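Local coordinates for protein polyphosphate kinase (Porphyromonas gingivalis, PDB 2O8R) that probably catalyses the reversible, magnesium-dependent transfer of the terminal phosphate of ATP to a growing chain of polyphosphate, at residues Y36-F41 and L107-E112; E137-L142 and D211-H216; S614-D617 and R621-Y624. The protein carries 3 engineered substitutions. All blocks are in the same frame, centred on the assembly; numbering follows the deposited sequence.

How the contacts relate
Following the chain from the N terminus, contact 1 comes first and joins 36-41 to 107-112, closing a loop of 65 residues that is mostly helix, within the N-terminal domain. Contact 2 then brings the end of helix 125-139 to helix 209-214 in the middle domain; the 68 residues between them include strands 163-169 and 178-183. Contact 3 spans just three residues, where strand 610-614 runs into helix 620-624 of the second C-terminal domain. The three follow one another in series, so none nests in or crosses another. Centres of contacts 1 and 2 are about 26 Å apart, whereas contact 3 lies on the opposite side of the chain's centre from both.

Contact 1 of 3, residues Y36-F41 and L107-E112; sequences YDRIKF and LPTLEE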
ATOM      1  N   TYR A  36       9.736  -6.367  23.836  1.00 44.86           N
ATOM      2  CA  TYR A  36       9.359  -5.875  22.533  1.00 44.79           C
ATOM      3  C   TYR A  36       9.250  -4.358  22.492  1.00 49.32           C
ATOM      4  O   TYR A  36       9.490  -3.748  21.455  1.00 54.85           O
ATOM      5  CB  TYR A  36       8.149  -6.627  21.965  1.00 31.37           C
ATOM      6  CG  TYR A  36       8.589  -7.949  21.366  1.00 50.51           C
ATOM      7  CD1 TYR A  36       8.657  -9.112  22.139  1.00 35.58           C
ATOM      8  CD2 TYR A  36       8.991  -8.025  20.035  1.00 34.44           C
ATOM      9  CE1 TYR A  36       9.092 -10.311  21.589  1.00 40.54           C
ATOM     10  CE2 TYR A  36       9.416  -9.213  19.479  1.00 49.49           C
ATOM     11  CZ  TYR A  36       9.473 -10.344  20.257  1.00 53.55           C
ATOM     12  OH  TYR A  36       9.911 -11.504  19.685  1.00 57.14           O
ATOM     13  N   ASP A  37       8.972  -3.749  23.646  1.00 47.28           N
ATOM     14  CA  ASP A  37       9.027  -2.292  23.769  1.00 54.66           C
ATOM     15  C   ASP A  37      10.419  -1.784  23.461  1.00 45.95           C
ATOM     16  O   ASP A  37      10.575  -0.810  22.732  1.00 49.37           O
ATOM     17  CB  ASP A  37       8.624  -1.824  25.169  1.00 37.73           C
ATOM     18  CG  ASP A  37       7.189  -2.156  25.504  1.00 64.70           C
ATOM     19  OD1 ASP A  37       6.453  -2.702  24.642  1.00 68.54           O
ATOM     20  OD2 ASP A  37       6.801  -1.861  26.648  1.00 73.23           O
ATOM     21  N   ARG A  38      11.421  -2.458  24.016  1.00 30.26           N
ATOM     22  CA  ARG A  38      12.805  -2.071  23.823  1.00 45.52           C
ATOM     23  C   ARG A  38      13.256  -2.314  22.388  1.00 51.17           C
ATOM     24  O   ARG A  38      13.889  -1.449  21.776  1.00 66.40           O
ATOM     25  CB  ARG A  38      13.698  -2.819  24.802  1.00 55.83           C
ATOM     26  CG  ARG A  38      13.323  -2.568  26.244  1.00 47.76           C
ATOM     27  CD  ARG A  38      14.286  -3.266  27.148  1.00 56.77           C
ATOM     28  NE  ARG A  38      13.708  -4.440  27.780  1.00 54.37           N
ATOM     29  CZ  ARG A  38      14.416  -5.376  28.399  1.00 53.33           C
ATOM     30  NH1 ARG A  38      15.739  -5.292  28.454  1.00 61.79           N
ATOM     31  NH2 ARG A  38      13.805  -6.415  28.942  1.00 63.12           N
ATOM     32  N   ILE A  39      12.911  -3.481  21.855  1.00 39.43           N
ATOM     33  CA  ILE A  39      13.212  -3.836  20.467  1.00 42.37           C
ATOM     34  C   ILE A  39      12.688  -2.795  19.463  1.00 47.64           C
ATOM     35  O   ILE A  39      13.414  -2.400  18.528  1.00 31.65           O
ATOM     36  CB  ILE A  39      12.652  -5.232  20.120  1.00 50.67           C
ATOM     37  CG1 ILE A  39      13.410  -6.309  20.913  1.00 47.26           C
ATOM     38  CG2 ILE A  39      12.702  -5.479  18.603  1.00 25.89           C
ATOM     39  CD1 ILE A  39      13.265  -7.712  20.367  1.00 46.77           C
ATOM     40  N   LYS A  40      11.440  -2.358  19.675  1.00 40.99           N
ATOM     41  CA  LYS A  40      10.843  -1.248  18.923  1.00 42.51           C
ATOM     42  C   LYS A  40      11.724  -0.009  18.948  1.00 51.97           C
ATOM     43  O   LYS A  40      11.932   0.617  17.914  1.00 57.07           O
ATOM     44  CB  LYS A  40       9.456  -0.890  19.458  1.00 46.36           C
ATOM     45  CG  LYS A  40       8.288  -1.261  18.546  1.00 67.85           C
ATOM     46  CD  LYS A  40       8.236  -2.745  18.214  1.00 67.94           C
ATOM     47  CE  LYS A  40       7.530  -2.951  16.890  1.00 76.59           C
ATOM     48  NZ  LYS A  40       7.672  -4.353  16.435  1.00100.42           N
ATOM     49  N   PHE A  41      12.255   0.332  20.119  1.00 38.50           N
ATOM     50  CA  PHE A  41      13.075   1.530  20.237  1.00 53.09           C
ATOM     51  C   PHE A  41      14.454   1.417  19.579  1.00 52.55           C
ATOM     52  O   PHE A  41      15.001   2.408  19.095  1.00 64.58           O
ATOM     53  CB  PHE A  41      13.144   2.010  21.691  1.00 48.41           C
ATOM     54  CG  PHE A  41      12.029   2.922  22.041  1.00 49.43           C
ATOM     55  CD1 PHE A  41      10.793   2.414  22.381  1.00 57.13           C
ATOM     56  CD2 PHE A  41      12.185   4.292  21.942  1.00 54.64           C
ATOM     57  CE1 PHE A  41       9.735   3.253  22.663  1.00 48.89           C
ATOM     58  CE2 PHE A  41      11.133   5.131  22.220  1.00 55.24           C
ATOM     59  CZ  PHE A  41       9.896   4.602  22.574  1.00 41.84           C
ATOM     60  N   LEU A 107      18.936 -10.112  23.055  1.00 40.97           N
ATOM     61  CA  LEU A 107      19.001 -11.547  22.704  1.00 51.77           C
ATOM     62  C   LEU A 107      18.896 -12.483  23.912  1.00 52.49           C
ATOM     63  O   LEU A 107      18.109 -13.438  23.881  1.00 75.77           O
ATOM     64  CB  LEU A 107      20.227 -11.894  21.840  1.00 35.40           C
ATOM     65  CG  LEU A 107      20.200 -11.239  20.465  1.00 42.90           C
ATOM     66  CD1 LEU A 107      21.332 -11.701  19.576  1.00 55.62           C
ATOM     67  CD2 LEU A 107      18.865 -11.530  19.850  1.00 41.85           C
ATOM     68  N   PRO A 108      19.671 -12.211  24.978  1.00 48.07           N
ATOM     69  CA  PRO A 108      19.500 -12.937  26.240  1.00 50.17           C
ATOM     70  C   PRO A 108      18.100 -12.853  26.848  1.00 40.69           C
ATOM     71  O   PRO A 108      17.604 -13.855  27.353  1.00 54.37           O
ATOM     72  CB  PRO A 108      20.510 -12.256  27.169  1.00 33.14           C
ATOM     73  CG  PRO A 108      21.526 -11.743  26.280  1.00 53.17           C
ATOM     74  CD  PRO A 108      20.789 -11.263  25.073  1.00 40.43           C
ATOM     75  N   THR A 109      17.473 -11.677  26.823  1.00 50.78           N
ATOM     76  CA  THR A 109      16.130 -11.534  27.400  1.00 53.46           C
ATOM     77  C   THR A 109      15.087 -12.287  26.573  1.00 56.85           C
ATOM     78  O   THR A 109      14.187 -12.912  27.121  1.00 54.29           O
ATOM     79  CB  THR A 109      15.705 -10.067  27.516  1.00 54.56           C
ATOM     80  OG1 THR A 109      16.802  -9.286  27.978  1.00 59.55           O
ATOM     81  CG2 THR A 109      14.577  -9.919  28.488  1.00 38.33           C
ATOM     82  N   LEU A 110      15.223 -12.231  25.249  1.00 68.96           N
ATOM     83  CA  LEU A 110      14.367 -13.015  24.354  1.00 60.00           C
ATOM     84  C   LEU A 110      14.403 -14.500  24.711  1.00 55.19           C
ATOM     85  O   LEU A 110      13.374 -15.163  24.742  1.00 42.57           O
ATOM     86  CB  LEU A 110      14.761 -12.791  22.892  1.00 49.11           C
ATOM     87  CG  LEU A 110      14.331 -11.453  22.250  1.00 47.51           C
ATOM     88  CD1 LEU A 110      15.086 -11.222  20.954  1.00 51.07           C
ATOM     89  CD2 LEU A 110      12.822 -11.343  21.998  1.00 51.00           C
ATOM     90  N   GLU A 111      15.594 -15.007  25.008  1.00 57.31           N
ATOM     91  CA  GLU A 111      15.750 -16.398  25.412  1.00 52.98           C
ATOM     92  C   GLU A 111      15.112 -16.723  26.751  1.00 51.00           C
ATOM     93  O   GLU A 111      14.549 -17.800  26.928  1.00 55.68           O
ATOM     94  CB  GLU A 111      17.222 -16.801  25.404  1.00 51.34           C
ATOM     95  CG  GLU A 111      17.663 -17.343  24.067  1.00 69.68           C
ATOM     96  CD  GLU A 111      19.147 -17.600  23.996  1.00 93.36           C
ATOM     97  OE1 GLU A 111      19.823 -17.564  25.049  1.00105.71           O
ATOM     98  OE2 GLU A 111      19.638 -17.835  22.875  1.00106.82           O
ATOM     99  N   GLU A 112      15.192 -15.787  27.688  1.00 50.30           N
ATOM    100  CA  GLU A 112      14.538 -15.939  28.981  1.00 53.98           C
ATOM    101  C   GLU A 112      13.032 -16.120  28.812  1.00 47.24           C
ATOM    102  O   GLU A 112      12.375 -16.712  29.665  1.00 58.18           O
ATOM    103  CB  GLU A 112      14.822 -14.726  29.856  1.00 57.26           C
ATOM    104  CG  GLU A 112      14.688 -14.961  31.344  1.00 53.36           C
ATOM    105  CD  GLU A 112      15.194 -13.779  32.174  1.00 77.57           C
ATOM    106  OE1 GLU A 112      16.009 -12.975  31.660  1.00 59.90           O
ATOM    107  OE2 GLU A 112      14.778 -13.657  33.350  1.00 93.76           O
TER
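L110 supplies most of the apolar contact between 36-41 and 107-112, and its two methyls are shared between Y36 and I39. Its CD2 approaches the phenol end of Y36, 3.7 Å from OH and 3.9 Å from CE1, at a slant to the ring, the two side chains crossing at about a right angle. Although the CB of Y36 does not aim at helix 83-112, the far end of the ring comes close to it. I39 meets L110 tip to tip, with CD1 of I39 4.0 Å from CD1 of L110. The same I39 methyl also lies above one face of the Y36 ring, displaced toward the rim, so that Y36, I39 and L110 form one buried cluster. I115 of strand 115-118 touches both Y36 and L110.

These residues sit on the consecutive long helices 35-63 and 83-112 of the N-terminal domain, which form a helical hairpin. The two short segments run roughly antiparallel, with a signed crossing angle of -151°, and their axes come within 11.2 Å of each other. Side chains rather than backbones therefore bridge the gap.

The second kind of contact involves a polar group without a hydrogen bond between the segments. The guanidinium of R38 comes up to T109 with NH2 3.6 Å from CG2, its chain crossing that of T109 at about a right angle. A bend at chi3 (-107°) turns the end of this arginine after an extended start. The polar ends are satisfied from other quarters: R38 NE bonds to L33 O, R38 NH2 is also hydrogen-bonded outside the two segments, and T109 OG1 bonds to Q105 O, a turn earlier on its own helix. Y36 OH makes a weak hydrogen bond to P310 O.

Contact 2 of 3, residues E137-L142 and D211-H216; sequences EEIFPL and DIIKEH
I212 O is approached by two donors from the turn that follows it: the ring ND1 of H216 at 2.9 Å and, weakly, the backbone N of E215. The hydrogen bond from ND1 is fairly straight (N-H...O 160°), and the oxygen lies close to the plane of the imidazole, while the donor sits tilted from the carbonyl plane. This bond should restrict rotation of the ring, which also stacks on F135. The side chain of I212 turns toward I139 across the contact, where the interaction is wholly apolar. I139 is divided between two partners: CD1, at the end of an extended branch, rests 3.6 Å from I212 CG2, whereas CG2 lies 3.7 Å from I213 CG1 and 3.8 Å from I213 CD1. With chi1 at -60°, CG1 stands beside the I139 backbone N and CG2 is anti to it, which sends the two branches to different isoleucines. L131 and F135 also touch I212. F156 of the second subunit packs on F140 and P141. The arrangement is part of the hydrophobic core of the middle domain, where helix 209-214 packs against the last turns of helix 125-139 and, through I213, touches L164 of strand 163-169 in the mixed sheet.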
ATOM      1  N   GLU A 137      14.492 -23.639  -2.452  1.00 54.56           N
ATOM      2  CA  GLU A 137      13.217 -23.376  -3.113  1.00 59.84           C
ATOM      3  C   GLU A 137      12.770 -21.919  -3.039  1.00 61.79           C
ATOM      4  O   GLU A 137      12.075 -21.447  -3.932  1.00 71.40           O
ATOM      5  CB  GLU A 137      12.108 -24.265  -2.555  1.00 58.99           C
ATOM      6  CG  GLU A 137      12.294 -25.755  -2.736  1.00 59.89           C
ATOM      7  CD  GLU A 137      11.175 -26.553  -2.071  1.00 89.89           C
ATOM      8  OE1 GLU A 137      10.361 -25.951  -1.330  1.00 98.81           O
ATOM      9  OE2 GLU A 137      11.103 -27.782  -2.287  1.00106.77           O
ATOM     10  N   GLU A 138      13.153 -21.211  -1.980  1.00 57.37           N
ATOM     11  CA  GLU A 138      12.595 -19.877  -1.725  1.00 56.69           C
ATOM     12  C   GLU A 138      13.570 -18.696  -1.851  1.00 54.71           C
ATOM     13  O   GLU A 138      13.212 -17.660  -2.402  1.00 54.18           O
ATOM     14  CB  GLU A 138      11.929 -19.843  -0.348  1.00 67.45           C
ATOM     15  CG  GLU A 138      10.812 -20.854  -0.172  1.00 64.06           C
ATOM     16  CD  GLU A 138       9.453 -20.310  -0.544  1.00 67.74           C
ATOM     17  OE1 GLU A 138       9.379 -19.198  -1.107  1.00 79.29           O
ATOM     18  OE2 GLU A 138       8.449 -20.997  -0.263  1.00 89.35           O
ATOM     19  N   ILE A 139      14.781 -18.835  -1.320  1.00 51.57           N
ATOM     20  CA  ILE A 139      15.762 -17.748  -1.403  1.00 54.18           C
ATOM     21  C   ILE A 139      16.476 -17.709  -2.748  1.00 56.97           C
ATOM     22  O   ILE A 139      16.457 -16.694  -3.443  1.00 64.76           O
ATOM     23  CB  ILE A 139      16.843 -17.852  -0.317  1.00 48.66           C
ATOM     24  CG1 ILE A 139      16.216 -17.790   1.073  1.00 35.24           C
ATOM     25  CG2 ILE A 139      17.862 -16.745  -0.494  1.00 36.58           C
ATOM     26  CD1 ILE A 139      17.218 -17.803   2.180  1.00 55.88           C
ATOM     27  N   PHE A 140      17.107 -18.822  -3.102  1.00 56.47           N
ATOM     28  CA  PHE A 140      17.949 -18.894  -4.294  1.00 56.46           C
ATOM     29  C   PHE A 140      17.313 -18.282  -5.544  1.00 42.02           C
ATOM     30  O   PHE A 140      17.956 -17.484  -6.213  1.00 52.44           O
ATOM     31  CB  PHE A 140      18.427 -20.330  -4.551  1.00 51.75           C
ATOM     32  CG  PHE A 140      19.386 -20.452  -5.687  1.00 48.17           C
ATOM     33  CD1 PHE A 140      20.745 -20.270  -5.480  1.00 67.45           C
ATOM     34  CD2 PHE A 140      18.932 -20.744  -6.971  1.00 64.44           C
ATOM     35  CE1 PHE A 140      21.645 -20.377  -6.525  1.00 58.34           C
ATOM     36  CE2 PHE A 140      19.820 -20.851  -8.022  1.00 74.14           C
ATOM     37  CZ  PHE A 140      21.186 -20.668  -7.797  1.00 68.82           C
ATOM     38  N   PRO A 141      16.056 -18.640  -5.862  1.00 51.45           N
ATOM     39  CA  PRO A 141      15.435 -18.019  -7.053  1.00 49.64           C
ATOM     40  C   PRO A 141      15.366 -16.487  -7.025  1.00 54.68           C
ATOM     41  O   PRO A 141      15.107 -15.875  -8.053  1.00 60.89           O
ATOM     42  CB  PRO A 141      14.011 -18.590  -7.060  1.00 36.75           C
ATOM     43  CG  PRO A 141      14.062 -19.813  -6.194  1.00 40.19           C
ATOM     44  CD  PRO A 141      15.162 -19.621  -5.208  1.00 37.60           C
ATOM     45  N   LEU A 142      15.601 -15.882  -5.863  1.00 54.52           N
ATOM     46  CA  LEU A 142      15.519 -14.432  -5.724  1.00 44.44           C
ATOM     47  C   LEU A 142      16.911 -13.782  -5.642  1.00 50.42           C
ATOM     48  O   LEU A 142      17.054 -12.590  -5.381  1.00 45.95           O
ATOM     49  CB  LEU A 142      14.673 -14.076  -4.495  1.00 49.95           C
ATOM     50  CG  LEU A 142      13.199 -14.516  -4.414  1.00 33.15           C
ATOM     51  CD1 LEU A 142      12.533 -13.927  -3.175  1.00 46.05           C
ATOM     52  CD2 LEU A 142      12.431 -14.098  -5.652  1.00 47.29           C
ATOM     53  N   ASP A 211      21.904 -14.581   7.133  1.00 57.93           N
ATOM     54  CA  ASP A 211      22.597 -15.704   7.745  1.00 51.37           C
ATOM     55  C   ASP A 211      22.370 -16.988   6.932  1.00 45.51           C
ATOM     56  O   ASP A 211      23.315 -17.697   6.602  1.00 46.15           O
ATOM     57  CB  ASP A 211      22.167 -15.870   9.204  1.00 51.32           C
ATOM     58  CG  ASP A 211      22.915 -14.936  10.152  1.00 52.58           C
ATOM     59  OD1 ASP A 211      23.909 -14.308   9.739  1.00 57.66           O
ATOM     60  OD2 ASP A 211      22.511 -14.839  11.325  1.00 63.43           O
ATOM     61  N   ILE A 212      21.120 -17.255   6.577  1.00 50.81           N
ATOM     62  CA  ILE A 212      20.802 -18.402   5.747  1.00 46.28           C
ATOM     63  C   ILE A 212      21.599 -18.379   4.457  1.00 50.78           C
ATOM     64  O   ILE A 212      22.202 -19.387   4.087  1.00 51.23           O
ATOM     65  CB  ILE A 212      19.303 -18.499   5.424  1.00 43.26           C
ATOM     66  CG1 ILE A 212      18.483 -18.476   6.731  1.00 32.23           C
ATOM     67  CG2 ILE A 212      19.030 -19.776   4.567  1.00 19.94           C
ATOM     68  CD1 ILE A 212      17.011 -18.132   6.517  1.00 49.26           C
ATOM     69  N   ILE A 213      21.613 -17.231   3.789  1.00 46.50           N
ATOM     70  CA  ILE A 213      22.385 -17.086   2.559  1.00 48.98           C
ATOM     71  C   ILE A 213      23.870 -17.432   2.787  1.00 53.03           C
ATOM     72  O   ILE A 213      24.443 -18.243   2.064  1.00 54.04           O
ATOM     73  CB  ILE A 213      22.207 -15.687   1.932  1.00 54.70           C
ATOM     74  CG1 ILE A 213      20.757 -15.523   1.443  1.00 37.17           C
ATOM     75  CG2 ILE A 213      23.190 -15.498   0.777  1.00 36.20           C
ATOM     76  CD1 ILE A 213      20.474 -14.225   0.695  1.00 35.31           C
ATOM     77  N   LYS A 214      24.460 -16.858   3.828  1.00 45.15           N
ATOM     78  CA  LYS A 214      25.840 -17.147   4.207  1.00 43.57           C
ATOM     79  C   LYS A 214      26.135 -18.650   4.325  1.00 53.44           C
ATOM     80  O   LYS A 214      27.196 -19.116   3.926  1.00 64.59           O
ATOM     81  CB  LYS A 214      26.174 -16.446   5.527  1.00 39.58           C
ATOM     82  CG  LYS A 214      26.302 -14.909   5.433  1.00 43.31           C
ATOM     83  CD  LYS A 214      26.811 -14.356   6.754  1.00 36.48           C
ATOM     84  CE  LYS A 214      27.486 -13.029   6.602  1.00 49.79           C
ATOM     85  NZ  LYS A 214      28.036 -12.617   7.908  1.00 54.54           N
ATOM     86  N   GLU A 215      25.176 -19.397   4.852  1.00 45.19           N
ATOM     87  CA  GLU A 215      25.343 -20.811   5.123  1.00 42.58           C
ATOM     88  C   GLU A 215      25.234 -21.672   3.846  1.00 53.19           C
ATOM     89  O   GLU A 215      25.478 -22.877   3.867  1.00 61.06           O
ATOM     90  CB  GLU A 215      24.296 -21.233   6.163  1.00 51.91           C
ATOM     91  CG  GLU A 215      24.518 -22.577   6.853  1.00 69.00           C
ATOM     92  CD  GLU A 215      25.898 -22.718   7.476  1.00 85.90           C
ATOM     93  OE1 GLU A 215      26.466 -21.705   7.947  1.00 97.09           O
ATOM     94  OE2 GLU A 215      26.414 -23.856   7.501  1.00 87.42           O
ATOM     95  N   HIS A 216      24.878 -21.058   2.727  1.00 51.39           N
ATOM     96  CA  HIS A 216      24.683 -21.825   1.502  1.00 55.05           C
ATOM     97  C   HIS A 216      25.421 -21.231   0.307  1.00 50.30           C
ATOM     98  O   HIS A 216      25.117 -21.554  -0.841  1.00 54.61           O
ATOM     99  CB  HIS A 216      23.189 -21.968   1.195  1.00 55.16           C
ATOM    100  CG  HIS A 216      22.429 -22.717   2.242  1.00 56.96           C
ATOM    101  ND1 HIS A 216      21.783 -22.090   3.285  1.00 76.36           N
ATOM    102  CD2 HIS A 216      22.227 -24.042   2.418  1.00 48.80           C
ATOM    103  CE1 HIS A 216      21.209 -22.998   4.053  1.00 76.34           C
ATOM    104  NE2 HIS A 216      21.457 -24.189   3.545  1.00 60.83           N
TER

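Contact 3 of 3, residues S614-D617 and R621-Y624; sequences SSAD and RNLY
N622 reaches back from helix 620-624 to D617, bridging the tight connection that follows strand 610-614 in the second PLD-like C-terminal domain. Its ND2 donates to D617 O at 2.9 Å with an N-H...O angle of 148°. The oxygen lies near the plane of the N622 amide, but the donor sits well above the D617 carbonyl plane. D617 N is also close to ND2, yet both are donors and no bond forms. D617 CB lies 3.4 Å from N622 ND2, the two side chains crossing at an angle with carboxylate and amide planes 27° apart, and the CB atoms of A616 and N622 approach to 4.4 Å. A chi1 of -72° puts N622 CG beside its own backbone N, turning the amide toward the preceding loop.

In the next shell, D617 OD1 is held by a salt bridge to R599 NE and by the backbone N of N544. The A616 side chain is about 6 Å from that of H439, the predicted phosphohistidine, and D617's about 6 Å from that of H597, a predicted ATP-binding residue, consistent with the loop bordering the active site. Further back, an ST turn shapes the strand exit: S614 OG, which also bonds to T629 O, accepts from A616 N at 2.9 Å.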
ATOM      1  N   SER A 614      -0.441  24.857  19.841  1.00 43.00           N
ATOM      2  CA  SER A 614       0.162  25.206  18.546  1.00 47.72           C
ATOM      3  C   SER A 614       0.465  24.090  17.561  1.00 47.68           C
ATOM      4  O   SER A 614       0.609  22.924  17.924  1.00 60.42           O
ATOM      5  CB  SER A 614       1.420  26.049  18.731  1.00 48.94           C
ATOM      6  OG  SER A 614       1.792  26.621  17.483  1.00 42.62           O
ATOM      7  N   SER A 615       0.568  24.486  16.296  1.00 56.30           N
ATOM      8  CA  SER A 615       1.048  23.619  15.229  1.00 57.91           C
ATOM      9  C   SER A 615       2.557  23.744  15.073  1.00 52.22           C
ATOM     10  O   SER A 615       3.197  22.877  14.492  1.00 57.62           O
ATOM     11  CB  SER A 615       0.370  23.976  13.906  1.00 51.20           C
ATOM     12  OG  SER A 615       0.844  25.218  13.424  1.00 66.64           O
ATOM     13  N   ALA A 616       3.126  24.819  15.606  1.00 59.00           N
ATOM     14  CA  ALA A 616       4.549  25.097  15.428  1.00 64.31           C
ATOM     15  C   ALA A 616       5.411  24.747  16.634  1.00 54.48           C
ATOM     16  O   ALA A 616       5.006  24.955  17.778  1.00 80.12           O
ATOM     17  CB  ALA A 616       4.751  26.561  15.071  1.00 68.80           C
ATOM     18  N   ASP A 617       6.595  24.205  16.360  1.00 50.24           N
ATOM     19  CA  ASP A 617       7.725  24.258  17.285  1.00 57.11           C
ATOM     20  C   ASP A 617       8.416  25.579  17.014  1.00 61.75           C
ATOM     21  O   ASP A 617       8.110  26.241  16.036  1.00 56.93           O
ATOM     22  CB  ASP A 617       8.720  23.149  16.993  1.00 51.00           C
ATOM     23  CG  ASP A 617       8.079  21.801  16.914  1.00 56.53           C
ATOM     24  OD1 ASP A 617       7.369  21.432  17.866  1.00 72.36           O
ATOM     25  OD2 ASP A 617       8.290  21.106  15.903  1.00 63.51           O
ATOM     26  N   ARG A 621      12.913  27.829  10.639  1.00 78.67           N
ATOM     27  CA  ARG A 621      11.935  27.622   9.555  1.00 80.65           C
ATOM     28  C   ARG A 621      10.451  27.684   9.971  1.00 79.52           C
ATOM     29  O   ARG A 621       9.600  28.048   9.163  1.00 81.93           O
ATOM     30  CB  ARG A 621      12.229  26.326   8.771  1.00 67.39           C
ATOM     31  CG  ARG A 621      13.095  26.549   7.504  1.00 90.31           C
ATOM     32  CD  ARG A 621      13.172  25.321   6.587  1.00 93.31           C
ATOM     33  NE  ARG A 621      12.043  25.192   5.652  1.00113.73           N
ATOM     34  CZ  ARG A 621      12.110  25.423   4.339  1.00113.58           C
ATOM     35  NH1 ARG A 621      13.249  25.809   3.779  1.00121.27           N
ATOM     36  NH2 ARG A 621      11.036  25.271   3.576  1.00100.14           N
ATOM     37  N   ASN A 622      10.147  27.352  11.224  1.00 80.43           N
ATOM     38  CA  ASN A 622       8.765  27.357  11.706  1.00 75.08           C
ATOM     39  C   ASN A 622       8.142  28.747  11.869  1.00 76.72           C
ATOM     40  O   ASN A 622       7.024  28.977  11.418  1.00 75.13           O
ATOM     41  CB  ASN A 622       8.663  26.591  13.020  1.00 79.80           C
ATOM     42  CG  ASN A 622       8.817  25.100  12.838  1.00 86.00           C
ATOM     43  OD1 ASN A 622       9.303  24.631  11.812  1.00 97.01           O
ATOM     44  ND2 ASN A 622       8.408  24.341  13.844  1.00 97.82           N
ATOM     45  N   LEU A 623       8.866  29.667  12.504  1.00 82.30           N
ATOM     46  CA  LEU A 623       8.329  30.998  12.800  1.00 92.91           C
ATOM     47  C   LEU A 623       8.404  31.978  11.627  1.00 99.88           C
ATOM     48  O   LEU A 623       7.876  33.087  11.722  1.00106.73           O
ATOM     49  CB  LEU A 623       9.039  31.612  14.015  1.00 94.57           C
ATOM     50  CG  LEU A 623       9.144  30.817  15.325  1.00 94.33           C
ATOM     51  CD1 LEU A 623      10.451  31.108  16.038  1.00 65.74           C
ATOM     52  CD2 LEU A 623       7.973  31.083  16.244  1.00 70.92           C
ATOM     53  N   TYR A 624       9.055  31.580  10.532  1.00104.82           N
ATOM     54  CA  TYR A 624       9.280  32.490   9.403  1.00100.55           C
ATOM     55  C   TYR A 624       8.895  31.963   8.016  1.00 99.92           C
ATOM     56  O   TYR A 624       8.324  32.697   7.212  1.00 99.87           O
ATOM     57  CB  TYR A 624      10.728  32.981   9.403  1.00105.46           C
ATOM     58  CG  TYR A 624      11.139  33.676  10.688  1.00105.97           C
ATOM     59  CD1 TYR A 624      10.615  34.922  11.029  1.00110.43           C
ATOM     60  CD2 TYR A 624      12.049  33.086  11.560  1.00107.54           C
ATOM     61  CE1 TYR A 624      10.990  35.561  12.208  1.00111.59           C
ATOM     62  CE2 TYR A 624      12.432  33.713  12.740  1.00103.51           C
ATOM     63  CZ  TYR A 624      11.900  34.953  13.057  1.00112.85           C
ATOM     64  OH  TYR A 624      12.276  35.580  14.222  1.00107.64           O
TER